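Local coordinates for PpBBE-like 1 D396N (Physcomitrella patens subsp. patens, PDB 6EO5), which belongs to the berberine bridge enzyme-like flavoproteins and is a variant of a moss enzyme that oxidises cellobiose with a bicovalently bound FAD, at residues A[81-86]-A[331-336]; A[391-396]-A[413-418]; A[397-402]-A[407-412]. One frame throughout, in Å; residues are numbered along the deposited sequence.

How the interactions relate
All three contacts gather at one edge of the seven-stranded antiparallel sheet, where strands 331-338 and 391-398 are neighbours. Interaction 1 is wholly buried, lies closest to the centre of the chain and brings the flavin-bearing loop 81-86 onto strand 331-338 through a salt bridge, a T-shaped ring pair and a water. Interactions 2 and 3 share strand 391-398 and helix 405-420, whose Trp416, Gln408 and Thr409 are partly exposed: the former is a sulfur-and-ring contact, the latter, farthest out, combines small apolar packing with one amide hydrogen bond. Gln394 OE1 meets Tyr83 OH, and Lys332 pairs with Ala397 through the backbone, so interaction 1 is tied directly to both strand segments of the others.

Interaction 1 of 3, residues A[81-86]-A[331-336]; sequences HSYEDY and FKAKSI. With FAD (flavin-adenine dinucleotide), chain C.
Glu84 OE2 has two partners: Lys332 NZ forms a salt bridge with it at 3.0 Å, and the backbone N-H of Arg434 donates to the same oxygen. The other carboxylate oxygen pairs with Arg43, while Lys332 NZ also reaches Asp433, so the ion pair belongs to a small charge network. Both chains are bent at chi2 (-78° in Glu84, 67° in Lys332), which curls their ends toward each other although neither CB points across the gap. Beside it, Tyr83 and Phe331 form a T-shaped pair. Phe331 presents its CE2-CZ edge to one face of Tyr83, with centroids 5.3 Å apart, planes at 87° and Phe331 CZ 3.7 Å from Tyr83 CD1. Ala333 CB approaches the Tyr83 ring obliquely, 3.6 Å from its CD2, and the flavin lies at the far end, with Tyr83 OH 3.7 Å from FAD C9A. That hydroxyl is hydrogen-bonded to Gln394; a leucine in place of this tyrosine would probably leave Gln394 OE1 without this partner and the Phe331 edge without an aromatic face to meet. A water joins the backbones, accepting from Ala333 N at 3.1 Å and lying within bonding distance of Tyr83 O. In the same loop, His81 ND1 is bonded covalently to FAD C8M at 1.5 Å, and Ser82 N donates to the phosphate oxygen FAD O1A at 3.0 Å. The chemistry therefore implies that the loop carrying one covalent flavin anchor is also fixed to the sheet by charge, ring packing and water.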
loop_
_atom_site.group_PDB
_atom_site.type_symbol
_atom_site.label_atom_id
_atom_site.label_comp_id
_atom_site.label_asym_id
_atom_site.label_seq_id
_atom_site.Cartn_x
_atom_site.Cartn_y
_atom_site.Cartn_z
ATOM N N HIS A 81 3.461 -6.850 4.648
ATOM C CA HIS A 81 3.070 -5.636 5.356
ATOM C C HIS A 81 1.572 -5.551 5.657
ATOM O O HIS A 81 1.124 -4.510 6.150
ATOM C CB HIS A 81 3.516 -4.395 4.570
ATOM C CG HIS A 81 4.905 -3.959 4.909
ATOM N ND1 HIS A 81 5.173 -2.917 5.779
ATOM C CD2 HIS A 81 6.104 -4.465 4.533
ATOM C CE1 HIS A 81 6.485 -2.825 5.931
ATOM N NE2 HIS A 81 7.069 -3.737 5.177
ATOM N N SER A 82 0.799 -6.615 5.400
ATOM C CA SER A 82 -0.658 -6.539 5.499
ATOM C C SER A 82 -1.095 -6.119 6.893
ATOM O O SER A 82 -0.740 -6.768 7.886
ATOM C CB SER A 82 -1.289 -7.882 5.150
ATOM O OG SER A 82 -2.602 -7.960 5.666
ATOM N N TYR A 83 -1.893 -5.047 6.961
ATOM C CA TYR A 83 -2.270 -4.490 8.257
ATOM C C TYR A 83 -3.094 -5.458 9.090
ATOM O O TYR A 83 -3.176 -5.293 10.310
ATOM C CB TYR A 83 -3.039 -3.183 8.077
ATOM C CG TYR A 83 -2.170 -1.997 7.674
ATOM C CD1 TYR A 83 -0.788 -2.136 7.490
ATOM C CD2 TYR A 83 -2.733 -0.746 7.481
ATOM C CE1 TYR A 83 -0.008 -1.067 7.125
ATOM C CE2 TYR A 83 -1.966 0.327 7.119
ATOM C CZ TYR A 83 -0.609 0.170 6.944
ATOM O OH TYR A 83 0.136 1.262 6.579
ATOM N N GLU A 84 -3.695 -6.464 8.460
ATOM C CA GLU A 84 -4.482 -7.475 9.149
ATOM C C GLU A 84 -3.837 -8.856 9.091
ATOM O O GLU A 84 -4.506 -9.856 9.356
ATOM C CB GLU A 84 -5.892 -7.524 8.562
ATOM C CG GLU A 84 -6.705 -6.260 8.774
ATOM C CD GLU A 84 -7.280 -6.156 10.174
ATOM O OE1 GLU A 84 -6.622 -6.609 11.130
ATOM O OE2 GLU A 84 -8.399 -5.618 10.322
ATOM N N ASP A 85 -2.555 -8.934 8.739
ATOM C CA ASP A 85 -1.829 -10.203 8.685
ATOM C C ASP A 85 -2.452 -11.189 7.702
ATOM O O ASP A 85 -2.373 -12.403 7.892
ATOM C CB ASP A 85 -1.709 -10.829 10.073
ATOM C CG ASP A 85 -0.784 -10.043 10.958
ATOM O OD1 ASP A 85 0.306 -9.679 10.480
ATOM O OD2 ASP A 85 -1.145 -9.751 12.113
ATOM N N TYR A 86 -3.033 -10.674 6.620
ATOM C CA TYR A 86 -3.694 -11.532 5.649
ATOM C C TYR A 86 -2.716 -12.352 4.815
ATOM O O TYR A 86 -3.137 -13.314 4.166
ATOM C CB TYR A 86 -4.580 -10.697 4.726
ATOM C CG TYR A 86 -5.862 -10.187 5.357
ATOM C CD1 TYR A 86 -6.414 -10.799 6.486
ATOM C CD2 TYR A 86 -6.527 -9.093 4.818
ATOM C CE1 TYR A 86 -7.606 -10.324 7.051
ATOM C CE2 TYR A 86 -7.703 -8.613 5.369
ATOM C CZ TYR A 86 -8.247 -9.228 6.479
ATOM O OH TYR A 86 -9.424 -8.739 7.010
ATOM N N PHE A 331 -0.561 -3.172 16.184
ATOM C CA PHE A 331 -1.412 -2.015 15.960
ATOM C C PHE A 331 -2.737 -2.425 15.348
ATOM O O PHE A 331 -2.876 -3.511 14.780
ATOM C CB PHE A 331 -0.712 -0.978 15.054
ATOM C CG PHE A 331 -0.375 -1.485 13.661
ATOM C CD1 PHE A 331 0.838 -2.110 13.407
ATOM C CD2 PHE A 331 -1.252 -1.294 12.598
ATOM C CE1 PHE A 331 1.158 -2.562 12.123
ATOM C CE2 PHE A 331 -0.940 -1.741 11.305
ATOM C CZ PHE A 331 0.262 -2.379 11.072
ATOM N N LYS A 332 -3.708 -1.527 15.475
ATOM C CA LYS A 332 -4.919 -1.537 14.670
ATOM C C LYS A 332 -4.918 -0.281 13.803
ATOM O O LYS A 332 -4.642 0.818 14.297
ATOM C CB LYS A 332 -6.164 -1.595 15.553
ATOM C CG LYS A 332 -7.473 -1.412 14.806
ATOM C CD LYS A 332 -7.759 -2.572 13.877
ATOM C CE LYS A 332 -9.033 -2.312 13.110
ATOM N NZ LYS A 332 -9.242 -3.317 12.046
ATOM N N ALA A 333 -5.196 -0.449 12.511
ATOM C CA ALA A 333 -5.247 0.661 11.568
ATOM C C ALA A 333 -6.624 0.740 10.906
ATOM O O ALA A 333 -7.272 -0.282 10.656
ATOM C CB ALA A 333 -4.153 0.526 10.500
ATOM N N LYS A 334 -7.075 1.968 10.644
ATOM C CA LYS A 334 -8.287 2.221 9.872
ATOM C C LYS A 334 -8.000 3.343 8.880
ATOM O O LYS A 334 -6.999 4.054 8.998
ATOM C CB LYS A 334 -9.468 2.583 10.786
ATOM C CG LYS A 334 -9.690 1.579 11.911
ATOM C CD LYS A 334 -10.845 1.934 12.837
ATOM C CE LYS A 334 -12.194 1.832 12.157
ATOM N NZ LYS A 334 -12.560 0.433 11.784
ATOM N N SER A 335 -8.867 3.507 7.882
ATOM C CA SER A 335 -8.686 4.609 6.935
ATOM C C SER A 335 -10.045 5.134 6.481
ATOM O O SER A 335 -11.097 4.517 6.729
ATOM C CB SER A 335 -7.835 4.188 5.726
ATOM O OG SER A 335 -8.598 3.459 4.776
ATOM N N ILE A 336 -10.017 6.289 5.809
ATOM C CA ILE A 336 -11.229 6.914 5.288
ATOM C C ILE A 336 -10.827 7.896 4.202
ATOM O O ILE A 336 -9.684 8.348 4.154
ATOM C CB ILE A 336 -12.022 7.616 6.419
ATOM C CG1 ILE A 336 -13.528 7.531 6.158
ATOM C CG2 ILE A 336 -11.545 9.042 6.613
ATOM C CD1 ILE A 336 -14.350 7.965 7.326
HETATM P PA FAD C . 1.591 -8.646 1.939
HETATM O O1A FAD C . 1.135 -8.791 3.383
HETATM O O2A FAD C . 2.635 -9.670 1.573
HETATM O O5B FAD C . 0.380 -8.660 0.872
HETATM C C5B FAD C . -0.844 -8.005 1.131
HETATM C C4B FAD C . -1.996 -8.711 0.426
HETATM O O4B FAD C . -1.683 -8.916 -0.939
HETATM C C3B FAD C . -2.273 -10.083 1.016
HETATM O O3B FAD C . -3.650 -10.357 0.882
HETATM C C2B FAD C . -1.502 -11.000 0.104
HETATM O O2B FAD C . -2.024 -12.305 0.108
HETATM C C1B FAD C . -1.647 -10.301 -1.242
HETATM N N9A FAD C . -0.512 -10.676 -2.115
HETATM C C8A FAD C . 0.826 -10.575 -1.815
HETATM N N7A FAD C . 1.544 -11.038 -2.860
HETATM C C5A FAD C . 0.688 -11.438 -3.824
HETATM C C6A FAD C . 0.892 -11.994 -5.073
HETATM N N6A FAD C . 2.130 -12.210 -5.504
HETATM N N1A FAD C . -0.191 -12.312 -5.864
HETATM C C2A FAD C . -1.466 -12.090 -5.397
HETATM N N3A FAD C . -1.669 -11.543 -4.148
HETATM C C4A FAD C . -0.605 -11.224 -3.371
HETATM N N1 FAD C . 0.678 2.015 1.286
HETATM C C2 FAD C . 0.755 3.027 0.323
HETATM O O2 FAD C . -0.054 3.117 -0.624
HETATM N N3 FAD C . 1.777 3.958 0.412
HETATM C C4 FAD C . 2.699 3.895 1.436
HETATM O O4 FAD C . 3.601 4.725 1.483
HETATM C C4X FAD C . 2.620 2.895 2.393
HETATM N N5 FAD C . 3.572 2.812 3.386
HETATM C C5X FAD C . 3.688 1.656 4.134
HETATM C C6 FAD C . 4.740 1.530 5.035
HETATM C C7 FAD C . 4.984 0.337 5.734
HETATM C C7M FAD C . 6.149 0.234 6.693
HETATM C C8 FAD C . 4.057 -0.718 5.590
HETATM C C8M FAD C . 4.187 -1.993 6.401
HETATM C C9 FAD C . 2.948 -0.537 4.743
HETATM C C9A FAD C . 2.754 0.634 3.989
HETATM N N10 FAD C . 1.638 0.856 3.170
HETATM C C10 FAD C . 1.628 1.924 2.293
HETATM C "C1'" FAD C . 0.575 -0.176 2.996
HETATM C "C2'" FAD C . 0.973 -1.112 1.858
HETATM O "O2'" FAD C . 0.735 -0.558 0.585
HETATM C "C3'" FAD C . 0.181 -2.393 1.991
HETATM O "O3'" FAD C . 0.501 -2.920 3.256
HETATM C "C4'" FAD C . 0.541 -3.353 0.861
HETATM O "O4'" FAD C . -0.595 -4.140 0.558
HETATM C "C5'" FAD C . 1.742 -4.215 1.244
HETATM O "O5'" FAD C . 2.044 -5.210 0.288
HETATM P P FAD C . 3.010 -6.429 0.730
HETATM O O1P FAD C . 3.315 -7.289 -0.475
HETATM O O2P FAD C . 4.255 -5.982 1.448
HETATM O O3P FAD C . 2.155 -7.141 1.891
HETATM O O HOH W 1 -4.643 -3.363 11.794
#

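Interaction 2 of 3, residues A[391-396]-A[413-418]; sequences YSIQMV and TRYWKV
Tyr415 is the first residue of the helical segment 413-418 to reach the strand, meeting Met395 with the edge of its ring. Its CD1 lies 3.6 Å from Met395 SD, and the sulfur stands 81° off the ring normal, which identifies a Met-aromatic contact at the edge. Met395 CG adds to it, 3.7 Å from Tyr415 CE1. Farther along the ring, Tyr415 OH comes within 4.3 Å of Ile393 CG2, a looser approach. With chi1 at 176°, CG of Tyr415 points away from the backbone N and the ring reaches from the helix toward strand 391-398 and the neighbouring strand 361-367, where it meets the ring of Phe363; Met351 and Met355 of helix 345-355 pack on it as well. Trp416 comes next and takes the same sulfur at its own edge: CD1 is 3.7 Å from Met395 SD, which likewise lies near the plane of the five-membered ring. The terminal methyl shares the position, with Met395 CE 3.8 Å from Trp416 CD1. Extended beyond CG, the methionine chain carries its sulfur and methyl to where the two aromatic edges converge. The indole is also held by its N-H, NE1 donating to Ser335 O, and Lys334 makes a cation-pi contact with it. The segment axes approach to 9.6 Å and run at 157°, nearly antiparallel. This is a helix packed on an antiparallel sheet, an alpha+beta arrangement: helix 405-420 turns back over the strand that precedes it and covers part of one face, over strands 331-338, 391-398 and 361-367.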
loop_
_atom_site.group_PDB
_atom_site.type_symbol
_atom_site.label_atom_id
_atom_site.label_comp_id
_atom_site.label_asym_id
_atom_site.label_seq_id
_atom_site.Cartn_x
_atom_site.Cartn_y
_atom_site.Cartn_z
ATOM N N TYR A 391 -8.214 13.904 -0.053
ATOM C CA TYR A 391 -7.147 13.167 0.611
ATOM C C TYR A 391 -7.724 11.951 1.329
ATOM O O TYR A 391 -8.931 11.862 1.575
ATOM C CB TYR A 391 -6.374 14.071 1.584
ATOM C CG TYR A 391 -7.217 14.701 2.670
ATOM C CD1 TYR A 391 -7.511 14.002 3.845
ATOM C CD2 TYR A 391 -7.694 16.002 2.541
ATOM C CE1 TYR A 391 -8.267 14.573 4.838
ATOM C CE2 TYR A 391 -8.450 16.586 3.538
ATOM C CZ TYR A 391 -8.738 15.867 4.683
ATOM O OH TYR A 391 -9.501 16.431 5.688
ATOM N N SER A 392 -6.838 11.007 1.653
ATOM C CA SER A 392 -7.146 9.860 2.496
ATOM C C SER A 392 -6.608 10.109 3.898
ATOM O O SER A 392 -5.669 10.884 4.081
ATOM C CB SER A 392 -6.509 8.592 1.936
ATOM O OG SER A 392 -5.089 8.738 1.871
ATOM N N ILE A 393 -7.195 9.448 4.895
ATOM C CA ILE A 393 -6.684 9.508 6.265
ATOM C C ILE A 393 -6.231 8.111 6.672
ATOM O O ILE A 393 -7.035 7.169 6.679
ATOM C CB ILE A 393 -7.724 10.041 7.267
ATOM C CG1 ILE A 393 -8.319 11.378 6.831
ATOM C CG2 ILE A 393 -7.079 10.200 8.637
ATOM C CD1 ILE A 393 -9.306 11.938 7.847
ATOM N N GLN A 394 -4.963 7.979 7.044
ATOM C CA GLN A 394 -4.468 6.751 7.652
ATOM C C GLN A 394 -4.457 6.924 9.170
ATOM O O GLN A 394 -3.837 7.864 9.685
ATOM C CB GLN A 394 -3.079 6.387 7.132
ATOM C CG GLN A 394 -2.681 4.963 7.486
ATOM C CD GLN A 394 -1.201 4.690 7.318
ATOM O OE1 GLN A 394 -0.695 3.652 7.752
ATOM N NE2 GLN A 394 -0.497 5.621 6.695
ATOM N N MET A 395 -5.142 6.022 9.878
ATOM C CA MET A 395 -5.326 6.096 11.328
ATOM C C MET A 395 -4.731 4.851 11.975
ATOM O O MET A 395 -5.269 3.752 11.807
ATOM C CB MET A 395 -6.809 6.211 11.674
ATOM C CG MET A 395 -7.586 7.083 10.729
ATOM S SD MET A 395 -9.347 6.764 10.849
ATOM C CE MET A 395 -10.029 7.916 9.677
ATOM N N VAL A 396 -3.650 5.018 12.736
ATOM C CA VAL A 396 -2.914 3.908 13.339
ATOM C C VAL A 396 -2.862 4.109 14.851
ATOM O O VAL A 396 -2.505 5.195 15.319
ATOM C CB VAL A 396 -1.483 3.799 12.770
ATOM C CG1 VAL A 396 -0.761 2.593 13.359
ATOM C CG2 VAL A 396 -1.498 3.733 11.248
ATOM N N THR A 413 -11.225 3.234 16.735
ATOM C CA THR A 413 -12.536 3.025 16.129
ATOM C C THR A 413 -13.502 4.157 16.472
ATOM O O THR A 413 -14.299 4.577 15.621
ATOM C CB THR A 413 -13.094 1.675 16.571
ATOM O OG1 THR A 413 -12.245 0.644 16.049
ATOM C CG2 THR A 413 -14.512 1.479 16.063
ATOM N N ARG A 414 -13.453 4.658 17.709
ATOM C CA ARG A 414 -14.156 5.893 18.037
ATOM C C ARG A 414 -13.739 7.015 17.097
ATOM O O ARG A 414 -14.584 7.750 16.569
ATOM C CB ARG A 414 -13.861 6.299 19.477
ATOM C CG ARG A 414 -14.597 5.548 20.537
ATOM C CD ARG A 414 -14.263 6.166 21.877
ATOM N NE ARG A 414 -12.945 5.776 22.391
ATOM C CZ ARG A 414 -12.764 4.878 23.365
ATOM N NH1 ARG A 414 -13.830 4.289 23.934
ATOM N NH2 ARG A 414 -11.522 4.574 23.778
ATOM N N TYR A 415 -12.425 7.166 16.889
ATOM C CA TYR A 415 -11.911 8.219 16.027
ATOM C C TYR A 415 -12.479 8.096 14.621
ATOM O O TYR A 415 -12.936 9.087 14.034
ATOM C CB TYR A 415 -10.385 8.160 16.008
ATOM C CG TYR A 415 -9.710 9.156 15.066
ATOM C CD1 TYR A 415 -9.595 8.897 13.696
ATOM C CD2 TYR A 415 -9.171 10.338 15.549
ATOM C CE1 TYR A 415 -8.980 9.803 12.840
ATOM C CE2 TYR A 415 -8.551 11.241 14.703
ATOM C CZ TYR A 415 -8.456 10.973 13.358
ATOM O OH TYR A 415 -7.832 11.872 12.536
ATOM N N TRP A 416 -12.451 6.882 14.058
ATOM C CA TRP A 416 -13.002 6.682 12.721
ATOM C C TRP A 416 -14.468 7.091 12.662
ATOM O O TRP A 416 -14.917 7.671 11.668
ATOM C CB TRP A 416 -12.844 5.225 12.290
ATOM C CG TRP A 416 -13.203 4.988 10.848
ATOM C CD1 TRP A 416 -12.340 4.946 9.789
ATOM C CD2 TRP A 416 -14.521 4.781 10.300
ATOM N NE1 TRP A 416 -13.035 4.727 8.621
ATOM C CE2 TRP A 416 -14.373 4.616 8.906
ATOM C CE3 TRP A 416 -15.806 4.713 10.856
ATOM C CZ2 TRP A 416 -15.460 4.392 8.056
ATOM C CZ3 TRP A 416 -16.886 4.489 10.010
ATOM C CH2 TRP A 416 -16.704 4.337 8.623
ATOM N N LYS A 417 -15.230 6.810 13.724
ATOM C CA LYS A 417 -16.649 7.139 13.699
ATOM C C LYS A 417 -16.884 8.641 13.820
ATOM O O LYS A 417 -17.856 9.156 13.250
ATOM C CB LYS A 417 -17.384 6.380 14.802
ATOM C CG LYS A 417 -17.537 4.896 14.502
ATOM C CD LYS A 417 -18.290 4.186 15.608
ATOM C CE LYS A 417 -18.259 2.686 15.406
ATOM N NZ LYS A 417 -19.005 1.974 16.485
ATOM N N VAL A 418 -16.018 9.357 14.547
ATOM C CA VAL A 418 -16.114 10.816 14.600
ATOM C C VAL A 418 -15.874 11.409 13.217
ATOM O O VAL A 418 -16.686 12.191 12.709
ATOM C CB VAL A 418 -15.129 11.393 15.634
ATOM C CG1 VAL A 418 -15.093 12.912 15.542
ATOM C CG2 VAL A 418 -15.505 10.956 17.039
#

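Interaction 3 of 3, residues A[397-402]-A[407-412]; sequences ASWSND and TQTSYI
The backbones come close where strand 391-398 ends, with Ala397 CA 5.9 Å from Gln408 CA on the helix that folds back over it. Ala397, lacking any bulk beyond CB, faces the helix directly: its methyl lies 3.6 Å from Gln408 O and 3.8 Å from Ile412 CB, with the edge of the Tyr411 ring somewhat farther off. Gln408 carries the polar link. Its NE2 donates to Ser398 O at 2.7 Å with an N-H...O angle of 155°, and the donor sits slightly tilted from the carbonyl plane. A bend at chi2 (-62°) brings the amide onto that carbonyl, and the same nitrogen also bonds to Ser359 O. The aliphatic root of the glutamine serves a second purpose, because Gln408 CB packs obliquely against Trp399, 3.5 Å from its CE3. The glutamine chain and the indole point opposite ways as they pass, with ring and amide planes 86° apart, nearly perpendicular. At the far corner of the indole, Trp399 CH2 is 3.8 Å from Thr409 OG1, whose hydrogen bond goes to Ala405 O within the helix. Chemically, one side chain thus does two jobs: its methylenes pack on the indole, while its amide joins two main-chain carbonyls and so ties the helix to the strand end and to the segment leading into strand 361-367.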
loop_
_atom_site.group_PDB
_atom_site.type_symbol
_atom_site.label_atom_id
_atom_site.label_comp_id
_atom_site.label_asym_id
_atom_site.label_seq_id
_atom_site.Cartn_x
_atom_site.Cartn_y
_atom_site.Cartn_z
ATOM N N ALA A 397 -3.214 3.064 15.612
ATOM C CA ALA A 397 -3.051 3.039 17.068
ATOM C C ALA A 397 -2.247 1.810 17.462
ATOM O O ALA A 397 -2.604 0.688 17.090
ATOM C CB ALA A 397 -4.395 3.032 17.793
ATOM N N SER A 398 -1.176 2.022 18.225
ATOM C CA SER A 398 -0.194 0.990 18.524
ATOM C C SER A 398 -0.180 0.669 20.010
ATOM O O SER A 398 -0.662 1.442 20.846
ATOM C CB SER A 398 1.216 1.418 18.093
ATOM O OG SER A 398 1.262 1.731 16.714
ATOM N N TRP A 399 0.383 -0.497 20.330
ATOM C CA TRP A 399 0.635 -0.868 21.713
ATOM C C TRP A 399 1.800 -1.839 21.765
ATOM O O TRP A 399 2.121 -2.505 20.781
ATOM C CB TRP A 399 -0.603 -1.469 22.392
ATOM C CG TRP A 399 -1.223 -2.694 21.748
ATOM C CD1 TRP A 399 -1.028 -4.005 22.107
ATOM C CD2 TRP A 399 -2.186 -2.716 20.677
ATOM N NE1 TRP A 399 -1.798 -4.835 21.321
ATOM C CE2 TRP A 399 -2.517 -4.069 20.439
ATOM C CE3 TRP A 399 -2.798 -1.724 19.903
ATOM C CZ2 TRP A 399 -3.431 -4.453 19.452
ATOM C CZ3 TRP A 399 -3.704 -2.108 18.928
ATOM C CH2 TRP A 399 -4.012 -3.462 18.709
ATOM N N SER A 400 2.434 -1.896 22.935
ATOM C CA SER A 400 3.520 -2.820 23.217
ATOM C C SER A 400 3.172 -3.816 24.311
ATOM O O SER A 400 3.988 -4.688 24.622
ATOM C CB SER A 400 4.764 -2.048 23.652
ATOM O OG SER A 400 4.584 -1.653 25.003
ATOM N N ASN A 401 2.004 -3.679 24.926
ATOM C CA ASN A 401 1.514 -4.575 25.959
ATOM C C ASN A 401 0.056 -4.856 25.633
ATOM O O ASN A 401 -0.718 -3.914 25.435
ATOM C CB ASN A 401 1.665 -3.927 27.345
ATOM C CG ASN A 401 1.165 -4.807 28.486
ATOM O OD1 ASN A 401 0.386 -5.738 28.294
ATOM N ND2 ASN A 401 1.604 -4.488 29.697
ATOM N N ASP A 402 -0.317 -6.142 25.589
ATOM C CA ASP A 402 -1.672 -6.527 25.191
ATOM C C ASP A 402 -2.743 -5.992 26.124
ATOM O O ASP A 402 -3.910 -5.937 25.730
ATOM C CB ASP A 402 -1.787 -8.041 25.110
ATOM C CG ASP A 402 -0.783 -8.637 24.162
ATOM O OD1 ASP A 402 -0.491 -7.992 23.121
ATOM O OD2 ASP A 402 -0.274 -9.739 24.463
ATOM N N THR A 407 -8.200 -0.954 24.655
ATOM C CA THR A 407 -8.368 0.494 24.735
ATOM C C THR A 407 -7.851 1.190 23.472
ATOM O O THR A 407 -8.433 2.189 23.029
ATOM C CB THR A 407 -7.674 1.044 25.979
ATOM O OG1 THR A 407 -6.318 0.619 25.983
ATOM C CG2 THR A 407 -8.333 0.536 27.224
ATOM N N GLN A 408 -6.775 0.666 22.867
ATOM C CA GLN A 408 -6.238 1.257 21.642
ATOM C C GLN A 408 -7.134 0.967 20.448
ATOM O O GLN A 408 -7.285 1.814 19.557
ATOM C CB GLN A 408 -4.831 0.736 21.371
ATOM C CG GLN A 408 -3.790 1.266 22.299
ATOM C CD GLN A 408 -3.649 2.766 22.206
ATOM O OE1 GLN A 408 -4.423 3.509 22.812
ATOM N NE2 GLN A 408 -2.654 3.227 21.444
ATOM N N THR A 409 -7.721 -0.236 20.405
ATOM C CA THR A 409 -8.634 -0.587 19.323
ATOM C C THR A 409 -9.920 0.220 19.412
ATOM O O THR A 409 -10.452 0.668 18.392
ATOM C CB THR A 409 -8.929 -2.090 19.355
ATOM O OG1 THR A 409 -7.713 -2.815 19.147
ATOM C CG2 THR A 409 -9.908 -2.472 18.277
ATOM N N SER A 410 -10.437 0.408 20.629
ATOM C CA SER A 410 -11.625 1.233 20.811
ATOM C C SER A 410 -11.333 2.689 20.495
ATOM O O SER A 410 -12.170 3.382 19.911
ATOM C CB SER A 410 -12.131 1.093 22.239
ATOM O OG SER A 410 -12.904 -0.081 22.342
ATOM N N TYR A 411 -10.149 3.167 20.882
ATOM C CA TYR A 411 -9.767 4.548 20.618
ATOM C C TYR A 411 -9.776 4.848 19.124
ATOM O O TYR A 411 -10.397 5.819 18.682
ATOM C CB TYR A 411 -8.397 4.812 21.230
ATOM C CG TYR A 411 -7.694 6.036 20.722
ATOM C CD1 TYR A 411 -8.164 7.310 21.019
ATOM C CD2 TYR A 411 -6.528 5.922 19.970
ATOM C CE1 TYR A 411 -7.506 8.435 20.564
ATOM C CE2 TYR A 411 -5.859 7.037 19.513
ATOM C CZ TYR A 411 -6.355 8.290 19.811
ATOM O OH TYR A 411 -5.696 9.400 19.355
ATOM N N ILE A 412 -9.132 4.000 18.322
ATOM C CA ILE A 412 -9.029 4.312 16.902
ATOM C C ILE A 412 -10.350 4.067 16.175
ATOM O O ILE A 412 -10.592 4.658 15.110
ATOM C CB ILE A 412 -7.865 3.530 16.257
ATOM C CG1 ILE A 412 -7.370 4.267 15.022
ATOM C CG2 ILE A 412 -8.273 2.108 15.915
ATOM C CD1 ILE A 412 -6.488 5.469 15.333
#